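Local structure of transcriptional regulator, putative (Vibrio cholerae O1 biovar eltor str. N16961, 3BJN) at residues Ile124-Ile138 against Arg153-Leu165. The protein is the C-terminal domain of a putative IclR-type regulator that probably binds DNA and controls transcription, with the DNA-binding region lying outside this fragment. Numbering follows the deposited sequence. Where two conformers were deposited one is given.
Sequences ISAPVMKGSKLIGAI and RIILHVLQAARAL
M129 O and L165 O are bridged by water 2, which donates to each at 2.7 Å; water 1 accepts from M129 N and donates to A162 O, a second water link, from strand 124-130 to helix 153-163. No direct hydrogen bond crosses the contact, and the rest is mostly apolar side-chain packing, with methyls also resting on backbone atoms. A162 CB lies 3.8 Å from A126 CB; the axes of strand 124-130 and helix 153-163 approach to 7.5 Å, their directions 19° apart. V158 sits beside the two alanines: with CG1 anti to the backbone N (chi1 163°), this methyl reaches A126 N at 3.6 Å and also touches I138 O, so it covers the backbone hydrogen bond from A126 N to I138 O that pairs the two strands. I124, A126 and I138 point to the helix, which packs with helix 12-26 on one face of the antiparallel sheet of a GAF-like IclR effector domain, whereas S125 and P127 turn to helix 67-76 across the sheet. V128 O accepts from both I135 N and G136 N, a classic beta bulge. Nearer the chain end, I138 CD1 meets L165 CD1 at 3.7 Å, the two side chains crossing almost perpendicularly, while V128 CG1 rests on L165 CB. Toward R153, I124 CD1 presses tightly on I154 CG2 (3.5 Å).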
loop_
_atom_site.group_PDB
_atom_site.type_symbol
_atom_site.label_atom_id
_atom_site.label_comp_id
_atom_site.label_asym_id
_atom_site.label_seq_id
_atom_site.Cartn_x
_atom_site.Cartn_y
_atom_site.Cartn_z
ATOM N N ILE A 124 -5.138 2.584 3.261
ATOM C CA ILE A 124 -5.234 3.594 2.185
ATOM C C ILE A 124 -3.851 3.679 1.553
ATOM O O ILE A 124 -2.859 3.860 2.262
ATOM C CB ILE A 124 -5.711 4.988 2.710
ATOM C CG1 ILE A 124 -7.163 4.855 3.189
ATOM C CG2 ILE A 124 -5.607 6.020 1.585
ATOM C CD1 ILE A 124 -7.757 6.055 3.991
ATOM N N SER A 125 -3.757 3.498 0.236
ATOM C CA SER A 125 -2.438 3.353 -0.384
ATOM C C SER A 125 -2.364 4.010 -1.746
ATOM O O SER A 125 -3.365 4.091 -2.465
ATOM C CB SER A 125 -2.044 1.877 -0.507
ATOM O OG SER A 125 -2.293 1.182 0.697
ATOM N N ALA A 126 -1.168 4.499 -2.077
ATOM C CA ALA A 126 -0.934 5.108 -3.387
ATOM C C ALA A 126 0.381 4.596 -3.969
ATOM O O ALA A 126 1.284 4.281 -3.214
ATOM C CB ALA A 126 -0.936 6.642 -3.272
ATOM N N PRO A 127 0.479 4.509 -5.303
ATOM C CA PRO A 127 1.668 3.898 -5.918
ATOM C C PRO A 127 2.853 4.859 -5.932
ATOM O O PRO A 127 2.673 6.083 -6.057
ATOM C CB PRO A 127 1.224 3.648 -7.363
ATOM C CG PRO A 127 0.217 4.774 -7.639
ATOM C CD PRO A 127 -0.492 4.983 -6.333
ATOM N N VAL A 128 4.049 4.288 -5.822
ATOM C CA VAL A 128 5.283 5.052 -6.025
ATOM C C VAL A 128 5.814 4.584 -7.358
ATOM O O VAL A 128 6.044 3.393 -7.557
ATOM C CB VAL A 128 6.297 4.789 -4.906
ATOM C CG1 VAL A 128 7.629 5.444 -5.206
ATOM C CG2 VAL A 128 5.748 5.290 -3.567
HETATM N N MSE A 129 5.969 5.546 -8.263
HETATM C CA MSE A 129 6.324 5.304 -9.647
HETATM C C MSE A 129 7.674 5.930 -9.952
HETATM O O MSE A 129 7.966 7.031 -9.474
HETATM C CB MSE A 129 5.285 5.949 -10.591
HETATM C CG MSE A 129 3.824 5.642 -10.298
HETATM SE SE MSE A 129 3.447 3.794 -10.787
HETATM C CE MSE A 129 3.742 3.826 -12.735
ATOM N N LYS A 130 8.473 5.238 -10.763
ATOM C CA LYS A 130 9.658 5.833 -11.385
ATOM C C LYS A 130 9.377 5.760 -12.866
ATOM O O LYS A 130 9.457 4.689 -13.471
ATOM C CB LYS A 130 10.940 5.081 -11.019
ATOM C CG LYS A 130 12.228 5.706 -11.619
ATOM C CD LYS A 130 13.435 4.841 -11.297
ATOM C CE LYS A 130 14.623 5.129 -12.212
ATOM N NZ LYS A 130 15.568 3.966 -12.198
ATOM N N GLY A 131 8.991 6.904 -13.423
ATOM C CA GLY A 131 8.474 6.969 -14.779
ATOM C C GLY A 131 7.200 6.152 -14.880
ATOM O O GLY A 131 6.276 6.329 -14.086
ATOM N N SER A 132 7.162 5.251 -15.860
ATOM C CA SER A 132 6.011 4.367 -16.028
ATOM C C SER A 132 6.127 3.056 -15.231
ATOM O O SER A 132 5.247 2.193 -15.322
ATOM C CB SER A 132 5.758 4.077 -17.516
ATOM O OG SER A 132 6.828 3.335 -18.073
ATOM N N LYS A 133 7.201 2.905 -14.451
ATOM C CA LYS A 133 7.403 1.672 -13.687
ATOM C C LYS A 133 6.936 1.803 -12.256
ATOM O O LYS A 133 7.324 2.729 -11.542
ATOM C CB LYS A 133 8.867 1.242 -13.679
ATOM C CG LYS A 133 9.117 0.004 -12.849
ATOM C CD LYS A 133 10.548 -0.513 -12.974
ATOM C CE LYS A 133 10.895 -1.373 -11.756
ATOM N NZ LYS A 133 12.268 -1.936 -11.850
ATOM N N LEU A 134 6.120 0.846 -11.833
ATOM C CA LEU A 134 5.723 0.768 -10.440
ATOM C C LEU A 134 6.890 0.230 -9.624
ATOM O O LEU A 134 7.411 -0.868 -9.906
ATOM C CB LEU A 134 4.531 -0.181 -10.270
ATOM C CG LEU A 134 4.269 -0.388 -8.765
ATOM C CD1 LEU A 134 3.365 0.709 -8.195
ATOM C CD2 LEU A 134 3.773 -1.771 -8.471
ATOM N N ILE A 135 7.289 0.980 -8.603
ATOM C CA ILE A 135 8.368 0.521 -7.741
ATOM C C ILE A 135 7.927 0.153 -6.319
ATOM O O ILE A 135 8.559 -0.671 -5.669
ATOM C CB ILE A 135 9.605 1.462 -7.752
ATOM C CG1 ILE A 135 9.264 2.830 -7.203
ATOM C CG2 ILE A 135 10.285 1.481 -9.192
ATOM C CD1 ILE A 135 10.426 3.840 -7.160
ATOM N N GLY A 136 6.827 0.733 -5.861
ATOM C CA GLY A 136 6.340 0.434 -4.522
ATOM C C GLY A 136 5.029 1.126 -4.227
ATOM O O GLY A 136 4.301 1.551 -5.139
ATOM N N ALA A 137 4.703 1.216 -2.945
ATOM C CA ALA A 137 3.473 1.910 -2.545
ATOM C C ALA A 137 3.674 2.512 -1.187
ATOM O O ALA A 137 4.373 1.929 -0.366
ATOM C CB ALA A 137 2.292 0.981 -2.525
ATOM N N ILE A 138 3.027 3.656 -0.936
ATOM C CA ILE A 138 2.967 4.218 0.427
ATOM C C ILE A 138 1.597 3.916 0.957
ATOM O O ILE A 138 0.607 4.057 0.227
ATOM C CB ILE A 138 3.161 5.772 0.413
ATOM C CG1 ILE A 138 4.607 6.120 0.024
ATOM C CG2 ILE A 138 2.716 6.397 1.781
ATOM C CD1 ILE A 138 5.649 5.777 1.092
ATOM N N ARG A 153 -8.650 13.236 4.572
ATOM C CA ARG A 153 -7.350 13.678 5.083
ATOM C C ARG A 153 -6.267 12.633 4.828
ATOM O O ARG A 153 -5.196 12.951 4.332
ATOM C CB ARG A 153 -7.475 13.923 6.594
ATOM C CG ARG A 153 -6.172 14.156 7.351
ATOM C CD ARG A 153 -6.496 14.161 8.829
ATOM N NE ARG A 153 -5.380 14.572 9.695
ATOM C CZ ARG A 153 -5.447 14.581 11.021
ATOM N NH1 ARG A 153 -4.402 15.016 11.724
ATOM N NH2 ARG A 153 -6.552 14.183 11.648
ATOM N N ILE A 154 -6.543 11.386 5.169
ATOM C CA ILE A 154 -5.556 10.320 4.941
ATOM C C ILE A 154 -5.273 10.117 3.464
ATOM O O ILE A 154 -4.118 10.029 3.062
ATOM C CB ILE A 154 -5.993 9.032 5.642
ATOM C CG1 ILE A 154 -5.995 9.295 7.169
ATOM C CG2 ILE A 154 -5.049 7.866 5.249
ATOM C CD1 ILE A 154 -6.732 8.190 7.975
ATOM N N ILE A 155 -6.333 10.044 2.651
ATOM C CA ILE A 155 -6.137 9.922 1.179
ATOM C C ILE A 155 -5.205 11.032 0.642
ATOM O O ILE A 155 -4.224 10.761 -0.031
ATOM C CB ILE A 155 -7.508 9.956 0.481
ATOM C CG1 ILE A 155 -8.291 8.676 0.807
ATOM C CG2 ILE A 155 -7.353 10.199 -1.065
ATOM C CD1 ILE A 155 -9.770 8.768 0.417
ATOM N N LEU A 156 -5.504 12.290 0.972
ATOM C CA LEU A 156 -4.691 13.390 0.435
ATOM C C LEU A 156 -3.231 13.275 0.905
ATOM O O LEU A 156 -2.303 13.439 0.106
ATOM C CB LEU A 156 -5.303 14.754 0.765
ATOM C CG LEU A 156 -6.599 15.012 -0.020
ATOM C CD1 LEU A 156 -7.203 16.289 0.529
ATOM C CD2 LEU A 156 -6.400 15.110 -1.557
ATOM N N HIS A 157 -3.007 12.965 2.187
ATOM C CA HIS A 157 -1.643 12.885 2.679
ATOM C C HIS A 157 -0.874 11.676 2.112
ATOM O O HIS A 157 0.334 11.756 1.852
ATOM C CB HIS A 157 -1.622 12.853 4.219
ATOM C CG HIS A 157 -1.869 14.188 4.863
ATOM N ND1 HIS A 157 -1.215 15.345 4.473
ATOM C CD2 HIS A 157 -2.673 14.531 5.899
ATOM C CE1 HIS A 157 -1.631 16.352 5.244
ATOM N NE2 HIS A 157 -2.479 15.872 6.138
ATOM N N VAL A 158 -1.587 10.583 1.871
ATOM C CA VAL A 158 -0.966 9.387 1.270
ATOM C C VAL A 158 -0.575 9.667 -0.184
ATOM O O VAL A 158 0.539 9.365 -0.611
ATOM C CB VAL A 158 -1.925 8.174 1.415
ATOM C CG1 VAL A 158 -1.548 7.011 0.463
ATOM C CG2 VAL A 158 -1.931 7.699 2.864
ATOM N N LEU A 159 -1.485 10.287 -0.941
ATOM C CA LEU A 159 -1.154 10.724 -2.291
ATOM C C LEU A 159 0.068 11.664 -2.282
ATOM O O LEU A 159 0.983 11.528 -3.087
ATOM C CB LEU A 159 -2.369 11.407 -2.915
ATOM C CG LEU A 159 -3.498 10.473 -3.365
ATOM C CD1 LEU A 159 -4.795 11.231 -3.590
ATOM C CD2 LEU A 159 -3.062 9.687 -4.649
ATOM N N GLN A 160 0.066 12.612 -1.350
ATOM C CA GLN A 160 1.129 13.599 -1.212
ATOM C C GLN A 160 2.473 12.913 -0.932
ATOM O O GLN A 160 3.491 13.258 -1.538
ATOM C CB GLN A 160 0.738 14.534 -0.047
ATOM C CG GLN A 160 1.747 15.596 0.260
ATOM C CD GLN A 160 1.300 16.474 1.410
ATOM O OE1 GLN A 160 0.474 16.071 2.241
ATOM N NE2 GLN A 160 1.871 17.665 1.487
ATOM N N ALA A 161 2.447 11.929 -0.031
ATOM C CA ALA A 161 3.647 11.166 0.312
ATOM C C ALA A 161 4.213 10.414 -0.889
ATOM O O ALA A 161 5.397 10.500 -1.176
ATOM C CB ALA A 161 3.341 10.191 1.469
ATOM N N ALA A 162 3.345 9.682 -1.586
ATOM C CA ALA A 162 3.751 8.888 -2.748
ATOM C C ALA A 162 4.306 9.773 -3.874
ATOM O O ALA A 162 5.326 9.452 -4.504
ATOM C CB ALA A 162 2.574 8.084 -3.225
ATOM N N ARG A 163 3.643 10.905 -4.121
ATOM C CA ARG A 163 4.093 11.826 -5.175
ATOM C C ARG A 163 5.476 12.429 -4.886
ATOM O O ARG A 163 6.224 12.786 -5.802
ATOM C CB ARG A 163 3.044 12.905 -5.386
ATOM C CG ARG A 163 3.330 13.842 -6.532
ATOM C CD ARG A 163 2.059 14.449 -7.049
ATOM N NE ARG A 163 2.300 15.275 -8.229
ATOM C CZ ARG A 163 1.344 15.945 -8.866
ATOM N NH1 ARG A 163 0.087 15.857 -8.448
ATOM N NH2 ARG A 163 1.635 16.668 -9.930
ATOM N N ALA A 164 5.815 12.535 -3.609
ATOM C CA ALA A 164 7.068 13.127 -3.175
ATOM C C ALA A 164 8.247 12.193 -3.404
ATOM O O ALA A 164 9.397 12.634 -3.334
ATOM C CB ALA A 164 6.993 13.514 -1.734
ATOM N N LEU A 165 7.947 10.925 -3.716
ATOM C CA LEU A 165 8.956 9.898 -3.992
ATOM C C LEU A 165 9.031 9.490 -5.468
ATOM O O LEU A 165 9.958 8.765 -5.849
ATOM C CB LEU A 165 8.673 8.645 -3.145
ATOM C CG LEU A 165 8.834 8.737 -1.632
ATOM C CD1 LEU A 165 8.257 7.461 -0.961
ATOM C CD2 LEU A 165 10.289 8.980 -1.225
ATOM O OXT LEU A 165 8.193 9.820 -6.320
HETATM O O HOH W 1 5.593 8.412 -7.179
HETATM O O HOH W 2 10.201 7.218 -8.053
#